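Local coordinates for protein-tyrosine-phosphatase (PDB 2Z72), which hydrolyses phosphotyrosine as a cold-active protein tyrosine phosphatase, probably using two zinc ions held in a calcineurin-like phosphoesterase fold, at residues G100-G105 against G141-L146; Q61-T66 against Q135-G140. All blocks are in the same frame, centred on the assembly; numbering follows the deposited sequence.

Contact 1: residues G100-G105 against G141-L146; sequences GNWAFG and GMVHLL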
# COMPACT_ATOMS: atom_id res chain seq x y z
N GLY A 100 -13.88 0.01 14.32
CA GLY A 100 -12.96 0.33 13.22
C GLY A 100 -11.51 -0.09 13.42
O GLY A 100 -10.61 0.36 12.68
N ASN A 101 -11.28 -0.93 14.43
CA ASN A 101 -9.93 -1.26 14.85
C ASN A 101 -9.61 -2.68 14.33
O ASN A 101 -10.50 -3.52 14.14
CB ASN A 101 -9.85 -1.21 16.38
CG ASN A 101 -10.11 0.23 16.85
OD1 ASN A 101 -9.66 1.17 16.23
ND2 ASN A 101 -10.81 0.32 17.94
N TRP A 102 -8.32 -2.95 14.19
CA TRP A 102 -7.83 -4.26 13.78
C TRP A 102 -8.53 -5.38 14.61
O TRP A 102 -8.53 -5.32 15.86
CB TRP A 102 -6.37 -4.39 14.06
CG TRP A 102 -5.64 -5.64 13.72
CD1 TRP A 102 -5.32 -6.64 14.64
CD2 TRP A 102 -5.11 -6.06 12.48
NE1 TRP A 102 -4.63 -7.61 13.98
CE2 TRP A 102 -4.47 -7.30 12.67
CE3 TRP A 102 -5.09 -5.53 11.20
CZ2 TRP A 102 -3.84 -7.96 11.63
CZ3 TRP A 102 -4.45 -6.17 10.16
CH2 TRP A 102 -3.83 -7.39 10.40
N ALA A 103 -9.04 -6.39 13.89
CA ALA A 103 -9.71 -7.50 14.48
C ALA A 103 -9.19 -8.81 13.89
O ALA A 103 -9.85 -9.84 14.00
CB ALA A 103 -11.24 -7.41 14.28
N PHE A 104 -8.04 -8.78 13.25
CA PHE A 104 -7.52 -9.92 12.51
C PHE A 104 -6.48 -10.69 13.28
O PHE A 104 -5.84 -11.58 12.71
CB PHE A 104 -7.05 -9.42 11.12
CG PHE A 104 -6.93 -10.47 10.05
CD1 PHE A 104 -7.98 -11.29 9.70
CD2 PHE A 104 -5.73 -10.59 9.34
CE1 PHE A 104 -7.82 -12.24 8.68
CE2 PHE A 104 -5.57 -11.54 8.35
CZ PHE A 104 -6.65 -12.37 7.98
N GLY A 105 -6.34 -10.39 14.57
CA GLY A 105 -5.49 -11.23 15.40
C GLY A 105 -4.03 -11.22 14.96
O GLY A 105 -3.47 -10.16 14.71
N GLY A 141 0.01 -9.56 14.98
CA GLY A 141 -0.09 -9.68 13.54
C GLY A 141 0.77 -8.60 12.88
O GLY A 141 1.65 -7.99 13.50
N MET A 142 0.46 -8.37 11.60
CA MET A 142 1.23 -7.40 10.86
C MET A 142 0.41 -6.81 9.73
O MET A 142 -0.33 -7.54 9.07
CB MET A 142 2.50 -7.97 10.20
CG MET A 142 3.59 -8.41 11.14
SD MET A 142 5.11 -8.89 10.31
CE MET A 142 5.85 -7.25 10.09
N VAL A 143 0.64 -5.50 9.46
CA VAL A 143 0.29 -4.94 8.18
C VAL A 143 1.58 -4.72 7.40
O VAL A 143 2.52 -4.09 7.88
CB VAL A 143 -0.40 -3.56 8.36
CG1 VAL A 143 -0.56 -2.84 7.04
CG2 VAL A 143 -1.72 -3.72 9.09
N HIS A 144 1.61 -5.26 6.20
CA HIS A 144 2.63 -5.04 5.21
C HIS A 144 2.06 -4.06 4.19
O HIS A 144 1.30 -4.43 3.31
CB HIS A 144 3.02 -6.32 4.48
CG HIS A 144 3.43 -7.41 5.39
ND1 HIS A 144 4.74 -7.57 5.86
CD2 HIS A 144 2.70 -8.43 5.92
CE1 HIS A 144 4.72 -8.63 6.59
NE2 HIS A 144 3.50 -9.19 6.70
N LEU A 145 2.45 -2.77 4.33
CA LEU A 145 2.08 -1.80 3.31
C LEU A 145 3.22 -1.77 2.32
O LEU A 145 4.33 -1.37 2.69
CB LEU A 145 1.90 -0.42 3.89
CG LEU A 145 1.63 0.69 2.86
CD1 LEU A 145 0.43 0.37 1.97
CD2 LEU A 145 1.46 2.00 3.57
N LEU A 146 2.99 -2.22 1.09
CA LEU A 146 4.02 -2.21 0.08
C LEU A 146 3.91 -0.94 -0.74
O LEU A 146 2.82 -0.38 -0.97
CB LEU A 146 3.96 -3.40 -0.88
CG LEU A 146 3.88 -4.75 -0.20
CD1 LEU A 146 3.90 -5.86 -1.25
CD2 LEU A 146 5.00 -4.95 0.82
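Trp102 NE1 donates to Gly105 O over 2.9 Å in a nearly straight bond (163°) that lies within the loop 100-105, and from across the contact Gly141 N comes within 3.5 Å of the same Gly105 O without bonding to it. The oxygen lies in the plane of the indole, which holds the ring at its nitrogen and helps to set its rotation. With CG anti to the backbone N (chi1 -180°), the far end of the ring is carried over to the start of strand 142-145. There Trp102 CH2 meets Met142 O at 3.7 Å, and Trp102 CZ3 lies 3.8 Å from Val143 CG2, the branch of the valine that sits beside its own backbone N. Phe104 CB rests on one face of the indole, 3.5 Å above its plane, so the loop folds back on its own tryptophan. Leu132 and Ala136 of helix 122-138 also pack on Trp102, and Met129 and Ala136 on Val143. Strand 142-145 pairs in parallel with strand 108-111, and helix 122-138 makes the crossover between them. Trp102, from the loop before strand 108-111, thus packs against the helix and second strand of a beta-alpha-beta unit of the calcineurin-like phosphoesterase fold.

Contact 2: residues Q61-T66 against Q135-G140; sequences QIMPDT and QARDAG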
# COMPACT_ATOMS: atom_id res chain seq x y z
N GLN A 61 9.94 1.25 11.99
CA GLN A 61 11.05 0.30 11.88
C GLN A 61 10.93 -0.48 10.58
O GLN A 61 9.86 -0.94 10.23
CB GLN A 61 11.01 -0.61 13.08
CG GLN A 61 11.26 0.02 14.41
CD GLN A 61 10.96 -0.85 15.63
OE1 GLN A 61 10.42 -1.97 15.48
NE2 GLN A 61 11.20 -0.29 16.78
N ILE A 62 12.07 -0.69 9.94
CA ILE A 62 12.10 -1.50 8.71
C ILE A 62 11.97 -2.95 9.10
O ILE A 62 12.74 -3.45 9.93
CB ILE A 62 13.39 -1.26 7.92
CG1 ILE A 62 13.55 0.21 7.48
CG2 ILE A 62 13.49 -2.18 6.71
CD1 ILE A 62 14.93 0.61 7.03
N MET A 63 11.02 -3.64 8.49
CA MET A 63 10.70 -5.03 8.80
C MET A 63 11.22 -5.94 7.72
O MET A 63 11.45 -5.54 6.58
CB MET A 63 9.18 -5.16 8.92
CG MET A 63 8.62 -4.19 9.93
SD MET A 63 9.25 -4.25 11.59
CE MET A 63 8.69 -5.82 12.17
N PRO A 64 11.34 -7.22 8.05
CA PRO A 64 11.77 -8.21 7.04
C PRO A 64 10.82 -8.23 5.85
O PRO A 64 9.68 -7.82 5.91
CB PRO A 64 11.70 -9.56 7.78
CG PRO A 64 11.70 -9.23 9.23
CD PRO A 64 11.15 -7.83 9.40
N ASP A 65 11.38 -8.77 4.76
CA ASP A 65 10.61 -8.96 3.53
C ASP A 65 10.22 -10.43 3.29
O ASP A 65 9.64 -10.68 2.23
CB ASP A 65 11.32 -8.35 2.32
CG ASP A 65 12.68 -8.92 2.03
OD1 ASP A 65 13.53 -8.18 1.51
OD2 ASP A 65 12.87 -10.14 2.35
N THR A 66 10.56 -11.34 4.19
CA THR A 66 10.32 -12.76 4.02
C THR A 66 9.84 -13.31 5.32
O THR A 66 10.42 -12.97 6.37
CB THR A 66 11.62 -13.46 3.56
OG1 THR A 66 11.99 -12.92 2.29
CG2 THR A 66 11.44 -14.94 3.46
N GLN A 135 -1.91 -1.23 15.39
CA GLN A 135 -2.82 -2.14 16.04
C GLN A 135 -2.52 -3.62 15.72
O GLN A 135 -2.64 -4.46 16.61
CB GLN A 135 -4.26 -1.81 15.64
CG GLN A 135 -4.74 -0.46 16.18
CD GLN A 135 -6.12 -0.12 15.68
OE1 GLN A 135 -6.59 -0.67 14.68
NE2 GLN A 135 -6.81 0.78 16.39
N ALA A 136 -2.16 -3.88 14.47
CA ALA A 136 -1.84 -5.24 14.07
C ALA A 136 -0.61 -5.72 14.87
O ALA A 136 -0.63 -6.81 15.43
CB ALA A 136 -1.61 -5.34 12.59
N ARG A 137 0.41 -4.88 14.96
CA ARG A 137 1.58 -5.23 15.74
C ARG A 137 1.23 -5.52 17.16
O ARG A 137 1.70 -6.49 17.75
CB ARG A 137 2.65 -4.11 15.60
CG ARG A 137 3.96 -4.44 16.25
CD ARG A 137 5.06 -3.49 15.89
NE ARG A 137 6.25 -3.67 16.70
CZ ARG A 137 7.44 -3.21 16.37
NH1 ARG A 137 7.65 -2.57 15.23
NH2 ARG A 137 8.50 -3.38 17.16
N ASP A 138 0.40 -4.68 17.78
CA ASP A 138 -0.00 -4.89 19.17
C ASP A 138 -0.72 -6.20 19.35
O ASP A 138 -0.67 -6.77 20.46
CB ASP A 138 -0.91 -3.76 19.65
CG ASP A 138 -0.11 -2.46 19.83
OD1 ASP A 138 -0.82 -1.41 19.90
OD2 ASP A 138 1.11 -2.41 19.89
N ALA A 139 -1.45 -6.70 18.36
CA ALA A 139 -2.15 -7.98 18.39
C ALA A 139 -1.24 -9.14 18.02
O ALA A 139 -1.74 -10.29 18.02
CB ALA A 139 -3.31 -7.86 17.43
N GLY A 140 0.02 -8.91 17.68
CA GLY A 140 0.81 -10.04 17.22
C GLY A 140 0.72 -10.40 15.75
O GLY A 140 1.26 -11.40 15.33
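Arg137 and Gln61 carry most of this surface contact, in which one amide oxygen receives both terminal nitrogens of a guanidinium group. Gln61 OE1 accepts from Arg137 NH1 at 2.8 Å and from Arg137 NH2 at 2.9 Å. Both bonds are bent, as they must be when two N-H groups of one fork converge on a single atom. On the arginine side the fit is flat, the oxygen lying in the guanidinium plane at its end. On the glutamine side it is not: the two planes are 57° apart, and both nitrogens reach OE1 from the same face of the amide, NH1 well above the carbonyl plane and NH2 only tilted from it. Arg137 gets there with its chain extended from CG as far as NE, so that it bridges backbones whose nearest alpha carbons, those of Met63 and Arg137, are 11.5 Å apart. The side chains of Gln61 and Arg137 cross at about a right angle. Met63 adds a looser touch, its SD 4.3 Å from Arg137 NH1. Arg137 NE turns instead to Glu58 OE2 in a salt bridge. The positive charge is therefore probably balanced by the glutamate, while the neutral amide adds a forked pair of hydrogen bonds without a second charge, joining the loop before strand 66-67 to the last turn of helix 122-138.

In the fold
Both contacts meet the end of helix 122-138: contact 2 contains it and contact 1 packs against it, and their centres lie about 9 Å apart. Ala136 O probably accepts from Gly141 N at 2.9 Å, tying the helix to the residue just before strand 142-145, while Ala136 CB packs 3.5 Å from Trp102 CE2. Asn101 OD1 and Gln135 NE2, also 2.9 Å apart, probably form a further bond between loop and helix. Contact 1 thus lies in the buried packing on this helix, whereas contact 2 reaches from it to a surface loop. Neither contact includes a zinc ligand, but Asn149, which coordinates one zinc ion, follows soon after 141-146, and Asp114 follows strand 108-111 and serves both metal sites.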